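Local atomic coordinates of Cys-Gly metallodipeptidase DUG1 (Saccharomyces cerevisiae, PDB entry 4G1P), a protein that hydrolyses Cys-Gly as a zinc- or manganese-dependent dipeptidase and forms the catalytic component of the glutathione-degrading degradosomal complex. Residues F159-V164 with A470-Y475; P209-G214 with A397-A402; L408-D413 with I458-G463; L438-G443 with K466-Y471. All coordinates share one frame; numbering follows the deposited sequence.

Interaction 1. Residues F159-V164 with A470-Y475; sequences FPVNLV and AYLQYY
The ring of Phe159 meets Leu472 at a slant, CZ lying 3.7 Å from Leu472 CD1, and two further rings, those of Phe152 and Phe88, meet it edge-to-face. This is helix-on-sheet packing in the alpha/beta scaffold of the M20 catalytic domain, with helix 458-477 laid against the segment leading into strand 162-168. Although the CB of Phe159 points away from the helix, CG lies opposite the backbone N (chi1 -163°) and the far end of the ring comes back to it. The second ring, that of Pro160, rests on the helix backbone, its CG 3.7 Å from Leu472 C. The amide of Gln473 also reaches this proline: a bend at chi2 (58°) folds the chain until OE1 is 3.5 Å from Pro160 CB, while NE2 is held by Glu477. Leu472 is central to the contact, CD1 meeting Phe159 and CD2 meeting Val161 and, at the limit of contact, Leu163. The touching residues of both segments are buried, and Val149 and Phe152 of helix 135-154 extend the apolar cluster. Val161 crosses Leu472 at about a right angle, with CG2 4.0 Å from Leu472 CD2.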
# COMPACT_ATOMS: atom_id res chain seq x y z
N PHE A 159 -31.03 26.89 -30.52
CA PHE A 159 -30.14 26.81 -29.36
C PHE A 159 -29.98 28.21 -28.76
O PHE A 159 -29.65 29.16 -29.46
CB PHE A 159 -28.78 26.21 -29.73
CG PHE A 159 -27.99 25.74 -28.53
CD1 PHE A 159 -28.43 24.68 -27.76
CD2 PHE A 159 -26.81 26.37 -28.17
CE1 PHE A 159 -27.72 24.25 -26.68
CE2 PHE A 159 -26.09 25.94 -27.08
CZ PHE A 159 -26.54 24.89 -26.33
N PRO A 160 -30.22 28.35 -27.45
CA PRO A 160 -30.39 29.69 -26.89
C PRO A 160 -29.11 30.48 -26.65
O PRO A 160 -29.20 31.69 -26.44
CB PRO A 160 -31.11 29.42 -25.57
CG PRO A 160 -30.70 28.05 -25.19
CD PRO A 160 -30.54 27.29 -26.47
N VAL A 161 -27.94 29.84 -26.66
CA VAL A 161 -26.71 30.59 -26.42
C VAL A 161 -25.59 30.11 -27.33
O VAL A 161 -25.76 29.18 -28.07
CB VAL A 161 -26.21 30.47 -24.94
CG1 VAL A 161 -27.30 30.87 -23.94
CG2 VAL A 161 -25.69 29.06 -24.66
N ASN A 162 -24.44 30.78 -27.26
CA ASN A 162 -23.23 30.24 -27.86
C ASN A 162 -22.50 29.43 -26.81
O ASN A 162 -22.11 29.98 -25.78
CB ASN A 162 -22.33 31.35 -28.38
CG ASN A 162 -23.03 32.25 -29.38
OD1 ASN A 162 -23.49 31.81 -30.43
ND2 ASN A 162 -23.12 33.53 -29.06
N LEU A 163 -22.34 28.14 -27.05
CA LEU A 163 -21.68 27.28 -26.09
C LEU A 163 -20.19 27.23 -26.36
O LEU A 163 -19.76 27.21 -27.50
CB LEU A 163 -22.27 25.87 -26.14
CG LEU A 163 -21.98 25.13 -24.85
CD1 LEU A 163 -22.73 25.80 -23.69
CD2 LEU A 163 -22.36 23.65 -24.97
N VAL A 164 -19.41 27.23 -25.30
CA VAL A 164 -17.96 27.14 -25.41
C VAL A 164 -17.54 26.11 -24.39
O VAL A 164 -18.08 26.07 -23.28
CB VAL A 164 -17.27 28.47 -25.13
CG1 VAL A 164 -15.76 28.31 -25.07
CG2 VAL A 164 -17.64 29.46 -26.19
N ALA A 470 -33.09 23.85 -19.74
CA ALA A 470 -33.93 24.97 -19.35
C ALA A 470 -33.07 26.10 -18.83
O ALA A 470 -33.34 27.28 -19.09
CB ALA A 470 -34.96 24.55 -18.32
N TYR A 471 -32.02 25.74 -18.10
CA TYR A 471 -31.08 26.74 -17.60
C TYR A 471 -30.46 27.58 -18.72
O TYR A 471 -30.45 28.80 -18.63
CB TYR A 471 -30.01 26.10 -16.71
CG TYR A 471 -28.70 26.81 -16.81
CD1 TYR A 471 -28.48 28.00 -16.14
CD2 TYR A 471 -27.68 26.31 -17.60
CE1 TYR A 471 -27.28 28.65 -16.24
CE2 TYR A 471 -26.49 26.95 -17.71
CZ TYR A 471 -26.29 28.12 -17.03
OH TYR A 471 -25.09 28.77 -17.14
N LEU A 472 -29.95 26.94 -19.77
CA LEU A 472 -29.43 27.71 -20.90
C LEU A 472 -30.52 28.59 -21.52
O LEU A 472 -30.28 29.74 -21.89
CB LEU A 472 -28.80 26.80 -21.97
CG LEU A 472 -27.53 26.03 -21.58
CD1 LEU A 472 -27.14 25.02 -22.64
CD2 LEU A 472 -26.37 26.98 -21.33
N GLN A 473 -31.73 28.05 -21.62
CA GLN A 473 -32.83 28.79 -22.20
C GLN A 473 -33.18 30.00 -21.35
O GLN A 473 -33.27 31.13 -21.86
CB GLN A 473 -34.05 27.88 -22.35
CG GLN A 473 -35.25 28.58 -22.95
CD GLN A 473 -34.95 29.17 -24.32
OE1 GLN A 473 -34.48 28.47 -25.22
NE2 GLN A 473 -35.22 30.45 -24.49
N TYR A 474 -33.37 29.79 -20.05
CA TYR A 474 -33.77 30.88 -19.18
C TYR A 474 -32.68 31.93 -19.06
O TYR A 474 -32.97 33.13 -19.07
CB TYR A 474 -34.15 30.37 -17.80
CG TYR A 474 -35.45 29.64 -17.76
CD1 TYR A 474 -36.43 29.87 -18.71
CD2 TYR A 474 -35.70 28.69 -16.77
CE1 TYR A 474 -37.64 29.17 -18.68
CE2 TYR A 474 -36.89 28.00 -16.73
CZ TYR A 474 -37.86 28.24 -17.67
OH TYR A 474 -39.03 27.53 -17.61
N TYR A 475 -31.44 31.47 -18.94
CA TYR A 475 -30.34 32.40 -18.86
C TYR A 475 -30.35 33.32 -20.09
O TYR A 475 -30.19 34.54 -19.96
CB TYR A 475 -28.99 31.68 -18.70
CG TYR A 475 -27.84 32.65 -18.67
CD1 TYR A 475 -27.62 33.46 -17.56
CD2 TYR A 475 -27.00 32.80 -19.76
CE1 TYR A 475 -26.58 34.36 -17.53
CE2 TYR A 475 -25.96 33.70 -19.74
CZ TYR A 475 -25.76 34.48 -18.62
OH TYR A 475 -24.73 35.37 -18.60

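Interaction 2. Residues P209-G214 with A397-A402; sequences PVLTYG and AQFTAA
Phe399 drives its ring edge-on between helix and strand, and with Leu211 it forms the dense part of a contact that illustrates how a helix is laid over a beta-sheet in an alpha/beta fold. The axes of strand 210-214 and helix 397-402 run nearly antiparallel, at 167°, and come within 9.9 Å of each other, so side chains rather than backbones must fill the space between them. Leu211 does so from the strand: its CB lies in the plane of the Phe399 ring, 3.9 Å from CD1, and its CD1 reaches on to Ala402, 3.6 Å from that residue's CB. Ala402 is small enough to let the leucine branch lie close to the helix backbone. The ring takes a backbone partner too, for Thr212 O also sits at its edge, in plane, 3.3 Å from Phe399 CZ. Leu438, on the neighbouring strand 437-439, packs against both Phe399 and Ala402.

Toward the helix's outer side the packing gives way: Thr400 points away from the strand and is partly exposed, as is Ala397. Thr212, though buried, also points away from the helix, and its OG1 is hydrogen-bonded to Asn201; that side chain is about 9 Å from the side chain of Asp200, a ligand of one zinc ion. Of the Tyr213 side chain, CB makes the approach. With CG set between backbone N and carbonyl carbon (chi1 66°), the phenol leads away, and CB remains 3.8 Å from Phe399 CZ.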
# COMPACT_ATOMS: atom_id res chain seq x y z
N PRO A 209 -32.92 18.28 -5.31
CA PRO A 209 -31.90 18.97 -6.11
C PRO A 209 -31.37 20.21 -5.41
O PRO A 209 -32.04 20.77 -4.55
CB PRO A 209 -32.64 19.35 -7.39
CG PRO A 209 -34.09 19.32 -7.03
CD PRO A 209 -34.23 18.26 -5.99
N VAL A 210 -30.16 20.61 -5.76
CA VAL A 210 -29.52 21.76 -5.13
C VAL A 210 -28.82 22.61 -6.18
O VAL A 210 -28.57 22.16 -7.29
CB VAL A 210 -28.45 21.34 -4.05
CG1 VAL A 210 -29.00 20.29 -3.11
CG2 VAL A 210 -27.19 20.82 -4.70
N LEU A 211 -28.53 23.84 -5.82
CA LEU A 211 -27.59 24.62 -6.61
C LEU A 211 -26.45 25.00 -5.66
O LEU A 211 -26.67 25.29 -4.47
CB LEU A 211 -28.26 25.84 -7.24
CG LEU A 211 -29.40 25.49 -8.20
CD1 LEU A 211 -30.02 26.75 -8.74
CD2 LEU A 211 -28.91 24.61 -9.34
N THR A 212 -25.24 24.96 -6.18
CA THR A 212 -24.09 25.04 -5.32
C THR A 212 -23.37 26.35 -5.50
O THR A 212 -23.01 26.71 -6.61
CB THR A 212 -23.16 23.84 -5.54
OG1 THR A 212 -23.86 22.65 -5.14
CG2 THR A 212 -21.89 23.97 -4.70
N TYR A 213 -23.19 27.07 -4.40
CA TYR A 213 -22.56 28.39 -4.46
C TYR A 213 -21.19 28.46 -3.77
O TYR A 213 -20.59 29.54 -3.71
CB TYR A 213 -23.52 29.46 -3.92
CG TYR A 213 -23.84 29.35 -2.44
CD1 TYR A 213 -24.92 28.59 -2.00
CD2 TYR A 213 -23.09 30.01 -1.49
CE1 TYR A 213 -25.22 28.49 -0.67
CE2 TYR A 213 -23.37 29.91 -0.16
CZ TYR A 213 -24.44 29.16 0.25
OH TYR A 213 -24.73 29.07 1.59
N GLY A 214 -20.70 27.33 -3.26
CA GLY A 214 -19.42 27.30 -2.56
C GLY A 214 -18.64 25.99 -2.55
O GLY A 214 -19.22 24.92 -2.38
N ALA A 397 -27.81 36.32 -11.98
CA ALA A 397 -28.61 35.87 -13.11
C ALA A 397 -28.59 34.35 -13.27
O ALA A 397 -29.63 33.72 -13.46
CB ALA A 397 -28.12 36.55 -14.40
N GLN A 398 -27.39 33.76 -13.17
CA GLN A 398 -27.22 32.32 -13.43
C GLN A 398 -28.00 31.44 -12.47
O GLN A 398 -28.69 30.52 -12.91
CB GLN A 398 -25.74 31.93 -13.43
CG GLN A 398 -25.02 32.24 -14.74
CD GLN A 398 -23.84 31.32 -14.97
OE1 GLN A 398 -24.01 30.16 -15.35
NE2 GLN A 398 -22.64 31.82 -14.71
N PHE A 399 -27.89 31.71 -11.18
CA PHE A 399 -28.61 30.94 -10.17
C PHE A 399 -30.12 31.11 -10.31
O PHE A 399 -30.88 30.17 -10.12
CB PHE A 399 -28.14 31.32 -8.75
CG PHE A 399 -26.83 30.69 -8.35
CD1 PHE A 399 -26.79 29.40 -7.86
CD2 PHE A 399 -25.65 31.39 -8.45
CE1 PHE A 399 -25.59 28.80 -7.48
CE2 PHE A 399 -24.44 30.81 -8.07
CZ PHE A 399 -24.41 29.51 -7.59
N THR A 400 -30.56 32.30 -10.67
CA THR A 400 -31.97 32.53 -10.91
C THR A 400 -32.45 31.68 -12.07
O THR A 400 -33.43 30.95 -11.96
CB THR A 400 -32.24 33.99 -11.21
OG1 THR A 400 -31.69 34.80 -10.16
CG2 THR A 400 -33.72 34.23 -11.33
N ALA A 401 -31.74 31.78 -13.18
CA ALA A 401 -32.00 30.95 -14.35
C ALA A 401 -32.01 29.46 -13.96
O ALA A 401 -32.94 28.73 -14.32
CB ALA A 401 -30.98 31.22 -15.44
N ALA A 402 -30.97 29.04 -13.24
CA ALA A 402 -30.84 27.64 -12.84
C ALA A 402 -31.93 27.24 -11.87
O ALA A 402 -32.44 26.13 -11.92
CB ALA A 402 -29.46 27.36 -12.24

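Interaction 3. Residues L408-D413 with I458-G463; sequences LVYGVD and ISNFVG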
# COMPACT_ATOMS: atom_id res chain seq x y z
N LEU A 408 -38.72 23.86 -12.69
CA LEU A 408 -39.46 23.35 -13.83
C LEU A 408 -39.40 21.84 -13.95
O LEU A 408 -40.41 21.20 -14.19
CB LEU A 408 -38.92 23.97 -15.11
CG LEU A 408 -39.56 23.47 -16.39
CD1 LEU A 408 -41.05 23.80 -16.37
CD2 LEU A 408 -38.87 24.11 -17.59
N VAL A 409 -38.20 21.27 -13.77
CA VAL A 409 -37.99 19.85 -14.00
C VAL A 409 -38.35 19.01 -12.78
O VAL A 409 -39.04 18.00 -12.89
CB VAL A 409 -36.52 19.55 -14.39
CG1 VAL A 409 -36.29 18.05 -14.54
CG2 VAL A 409 -36.13 20.29 -15.66
N TYR A 410 -37.88 19.42 -11.61
CA TYR A 410 -38.11 18.62 -10.41
C TYR A 410 -39.28 19.09 -9.54
O TYR A 410 -39.53 18.53 -8.48
CB TYR A 410 -36.85 18.56 -9.56
CG TYR A 410 -35.69 17.83 -10.18
CD1 TYR A 410 -35.65 16.44 -10.20
CD2 TYR A 410 -34.62 18.53 -10.74
CE1 TYR A 410 -34.58 15.77 -10.75
CE2 TYR A 410 -33.55 17.87 -11.30
CZ TYR A 410 -33.53 16.49 -11.30
OH TYR A 410 -32.45 15.82 -11.86
N GLY A 411 -40.01 20.11 -9.99
CA GLY A 411 -41.22 20.54 -9.31
C GLY A 411 -41.05 21.13 -7.92
O GLY A 411 -42.04 21.35 -7.22
N VAL A 412 -39.80 21.36 -7.50
CA VAL A 412 -39.53 22.07 -6.25
C VAL A 412 -38.40 23.03 -6.52
O VAL A 412 -37.71 22.91 -7.52
CB VAL A 412 -39.08 21.14 -5.11
CG1 VAL A 412 -40.23 20.29 -4.62
CG2 VAL A 412 -37.92 20.26 -5.56
N ASP A 413 -38.21 24.01 -5.64
CA ASP A 413 -37.06 24.89 -5.77
C ASP A 413 -35.87 24.22 -5.09
O ASP A 413 -36.01 23.58 -4.06
CB ASP A 413 -37.34 26.28 -5.19
CG ASP A 413 -38.39 27.05 -5.99
OD1 ASP A 413 -38.13 27.39 -7.17
OD2 ASP A 413 -39.48 27.34 -5.43
N ILE A 458 -30.55 7.25 -13.31
CA ILE A 458 -31.03 7.69 -14.62
C ILE A 458 -31.95 8.91 -14.47
O ILE A 458 -31.98 9.79 -15.34
CB ILE A 458 -31.73 6.55 -15.39
CG1 ILE A 458 -30.76 5.38 -15.59
CG2 ILE A 458 -32.19 7.01 -16.75
CD1 ILE A 458 -31.31 4.23 -16.39
N SER A 459 -32.65 8.99 -13.34
CA SER A 459 -33.51 10.14 -13.07
C SER A 459 -32.72 11.43 -12.96
O SER A 459 -33.17 12.47 -13.41
CB SER A 459 -34.35 9.93 -11.80
OG SER A 459 -33.52 9.90 -10.66
N ASN A 460 -31.52 11.35 -12.38
CA ASN A 460 -30.63 12.51 -12.33
C ASN A 460 -29.97 12.79 -13.67
O ASN A 460 -29.71 13.94 -14.03
CB ASN A 460 -29.55 12.31 -11.27
CG ASN A 460 -30.12 12.39 -9.87
OD1 ASN A 460 -30.85 11.50 -9.43
ND2 ASN A 460 -29.77 13.46 -9.15
N PHE A 461 -29.71 11.73 -14.42
CA PHE A 461 -29.13 11.86 -15.73
C PHE A 461 -30.10 12.62 -16.62
O PHE A 461 -29.77 13.67 -17.15
CB PHE A 461 -28.79 10.49 -16.31
CG PHE A 461 -28.06 10.55 -17.60
CD1 PHE A 461 -27.11 11.52 -17.82
CD2 PHE A 461 -28.33 9.63 -18.61
CE1 PHE A 461 -26.43 11.59 -19.03
CE2 PHE A 461 -27.65 9.68 -19.82
CZ PHE A 461 -26.70 10.66 -20.03
N VAL A 462 -31.31 12.09 -16.74
CA VAL A 462 -32.33 12.73 -17.57
C VAL A 462 -32.77 14.07 -16.98
O VAL A 462 -32.80 15.08 -17.69
CB VAL A 462 -33.55 11.82 -17.77
CG1 VAL A 462 -34.66 12.58 -18.48
CG2 VAL A 462 -33.16 10.57 -18.55
N GLY A 463 -33.09 14.08 -15.69
CA GLY A 463 -33.47 15.30 -15.00
C GLY A 463 -32.43 16.40 -15.14
O GLY A 463 -32.77 17.58 -15.35
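Tyr410 and Val409, at the end of helix 397-410, meet the backbone of Gly463 in helix 458-477, consistent with the lack of a side chain at Gly463 leaving room for the phenol. The van der Waals contacts carry the interface. The phenol end of Tyr410 lies over the glycine, OH 3.3 Å from Gly463 CA. Val409 comes alongside, its CG1 3.6 Å from Gly463 O. That same methyl lies 4.1 Å above one face of its neighbour's ring, offset toward the rim, so the two side chains also pack on each other. With CG opposite the carbonyl carbon (chi1 -66°), the Tyr410 ring extends toward the first turn of the other helix, where OH is 3.8 Å from Asn460 CA.

The polar groups of Ser459 and Asn460 have their partners beyond the two segments. Asn460 points away from the tyrosine helix; its OD1 accepts a hydrogen bond from Arg444 NE and its ND2 gives one to Met442 O. Ser459 OG is also hydrogen-bonded to Arg444, through NH2, so one guanidinium group ties two successive residues of the helix start.

Backbone conformation adds a third element: Gly411, with a positive phi of 66°, is where the chain leaves helical geometry, before strand 415-419. In the fold, the edge-to-face partner of the Tyr410 ring is Trp203, Val409 also touches Phe9 of helix 5-14, and Phe461 packs on helix 135-154.

Interaction 4. Residues L438-G443 with K466-Y471; sequences LLLPMG and KTMAAY
Leu438 and Tyr471 approach from opposite directions, the leucine CD2 coming obliquely to the phenol ring, 3.5 Å from CE1. Apolar packing of this kind makes up the whole interface between residues 438-443 and the helix. Next along the chain Leu440 divides its two methyls between successive helix residues: CD1 lies 3.8 Å from Met468 CG, while CD2 lies 4.0 Å from Thr467 CG2. Met468 CG is opposite the carbonyl carbon (chi1 -69°) and the chain runs on extended, which carries its methyl down the contact to Met442. There the two methionines meet end to end, CE to CE at 4.3 Å. Leu438 and Leu440 thus point toward the helix, and the end of Met442 bends to it.

Hydrogen bonds lie around this apolar seam. Tyr471 OH is bonded to Gln398 OE1, which fixes the phenol against helix 397-410. Thr467 OG1 is satisfied one turn back, by Gly463 O, leaving its CG2 for the leucine. Leu440 O accepts from Ser199 OG, and backbone bonds join Leu438 to Val196 and Ile198 of strand 195-198, and Leu440 to Ile198.

The Met442 end lies near the metal centre, its side chain about 10 Å from a bound zinc ion. As a whole the contact is that of a helix packed on strand 437-439 and the chain that follows it, as in the alpha/beta catalytic domain of M20 metallopeptidases.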
# COMPACT_ATOMS: atom_id res chain seq x y z
N LEU A 438 -21.61 29.28 -11.99
CA LEU A 438 -22.67 28.47 -11.40
C LEU A 438 -22.27 26.99 -11.33
O LEU A 438 -21.76 26.44 -12.31
CB LEU A 438 -23.93 28.62 -12.23
CG LEU A 438 -24.97 27.53 -12.02
CD1 LEU A 438 -25.68 27.72 -10.70
CD2 LEU A 438 -25.96 27.52 -13.17
N LEU A 439 -22.51 26.34 -10.20
CA LEU A 439 -22.33 24.89 -10.11
C LEU A 439 -23.67 24.16 -10.15
O LEU A 439 -24.51 24.35 -9.27
CB LEU A 439 -21.59 24.51 -8.84
CG LEU A 439 -20.24 25.17 -8.65
CD1 LEU A 439 -19.59 24.54 -7.46
CD2 LEU A 439 -19.39 25.01 -9.88
N LEU A 440 -23.84 23.31 -11.15
CA LEU A 440 -25.11 22.62 -11.41
C LEU A 440 -24.94 21.12 -11.27
O LEU A 440 -24.74 20.42 -12.26
CB LEU A 440 -25.57 22.91 -12.84
CG LEU A 440 -27.06 23.07 -13.17
CD1 LEU A 440 -27.27 22.88 -14.65
CD2 LEU A 440 -27.96 22.16 -12.36
N PRO A 441 -25.04 20.61 -10.04
CA PRO A 441 -24.85 19.19 -9.76
C PRO A 441 -25.80 18.30 -10.55
O PRO A 441 -27.00 18.55 -10.60
CB PRO A 441 -25.18 19.08 -8.27
CG PRO A 441 -26.11 20.21 -8.01
CD PRO A 441 -25.60 21.34 -8.89
N MET A 442 -25.28 17.25 -11.15
CA MET A 442 -26.16 16.30 -11.79
C MET A 442 -26.60 15.25 -10.80
O MET A 442 -27.80 15.06 -10.58
CB MET A 442 -25.49 15.63 -12.98
CG MET A 442 -26.31 14.51 -13.57
SD MET A 442 -25.86 14.25 -15.28
CE MET A 442 -26.96 15.40 -16.11
N GLY A 443 -25.63 14.56 -10.19
CA GLY A 443 -25.95 13.39 -9.40
C GLY A 443 -26.30 13.60 -7.93
O GLY A 443 -26.40 14.74 -7.44
N LYS A 466 -32.37 17.88 -18.84
CA LYS A 466 -33.49 18.77 -19.01
C LYS A 466 -33.25 20.03 -18.20
O LYS A 466 -33.60 21.12 -18.64
CB LYS A 466 -34.79 18.08 -18.59
CG LYS A 466 -35.14 16.88 -19.47
CD LYS A 466 -36.35 16.12 -18.95
CE LYS A 466 -36.84 15.09 -19.97
NZ LYS A 466 -38.07 14.38 -19.52
N THR A 467 -32.63 19.89 -17.03
CA THR A 467 -32.34 21.06 -16.21
C THR A 467 -31.27 21.93 -16.88
O THR A 467 -31.35 23.17 -16.87
CB THR A 467 -31.95 20.70 -14.76
OG1 THR A 467 -33.05 20.09 -14.10
CG2 THR A 467 -31.57 21.96 -13.97
N MET A 468 -30.28 21.29 -17.47
CA MET A 468 -29.28 22.02 -18.22
C MET A 468 -29.92 22.75 -19.41
O MET A 468 -29.56 23.88 -19.73
CB MET A 468 -28.18 21.08 -18.71
CG MET A 468 -27.27 20.49 -17.65
SD MET A 468 -26.20 19.28 -18.47
CE MET A 468 -24.88 19.01 -17.28
N ALA A 469 -30.86 22.09 -20.07
CA ALA A 469 -31.51 22.71 -21.21
C ALA A 469 -32.32 23.95 -20.81
O ALA A 469 -32.24 25.00 -21.45
CB ALA A 469 -32.41 21.70 -21.90
N ALA A 470 -33.09 23.85 -19.74
CA ALA A 470 -33.93 24.97 -19.35
C ALA A 470 -33.07 26.10 -18.83
O ALA A 470 -33.34 27.28 -19.09
CB ALA A 470 -34.96 24.55 -18.32
N TYR A 471 -32.02 25.74 -18.10
CA TYR A 471 -31.08 26.74 -17.60
C TYR A 471 -30.46 27.58 -18.72
O TYR A 471 -30.45 28.80 -18.63
CB TYR A 471 -30.01 26.10 -16.71
CG TYR A 471 -28.70 26.81 -16.81
CD1 TYR A 471 -28.48 28.00 -16.14
CD2 TYR A 471 -27.68 26.31 -17.60
CE1 TYR A 471 -27.28 28.65 -16.24
CE2 TYR A 471 -26.49 26.95 -17.71
CZ TYR A 471 -26.29 28.12 -17.03
OH TYR A 471 -25.09 28.77 -17.14

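Overall arrangement
Helix 458-477 carries three of the four contacts: from its first turn onward come interaction 3, interaction 4 and interaction 1, the last two sharing Ala470 and Tyr471 with centres 11 Å apart. Helix 397-410 lies beside it, supplying interaction 2 near its start and interaction 3 at its end. Interactions 1 and 4 reach the same six-stranded sheet, whereas interaction 2 belongs to strand 210-226 of the other sheet; Thr212 N and Leu439 O, 3.2 Å apart, probably bond the two. In sequence, interaction 1 spans all the rest, and interactions 3 and 4 interleave. Two helices from the later part of the chain thus pack against strands from well-separated parts of the sequence; interactions 2 and 4 come within about 11 Å of a zinc ion.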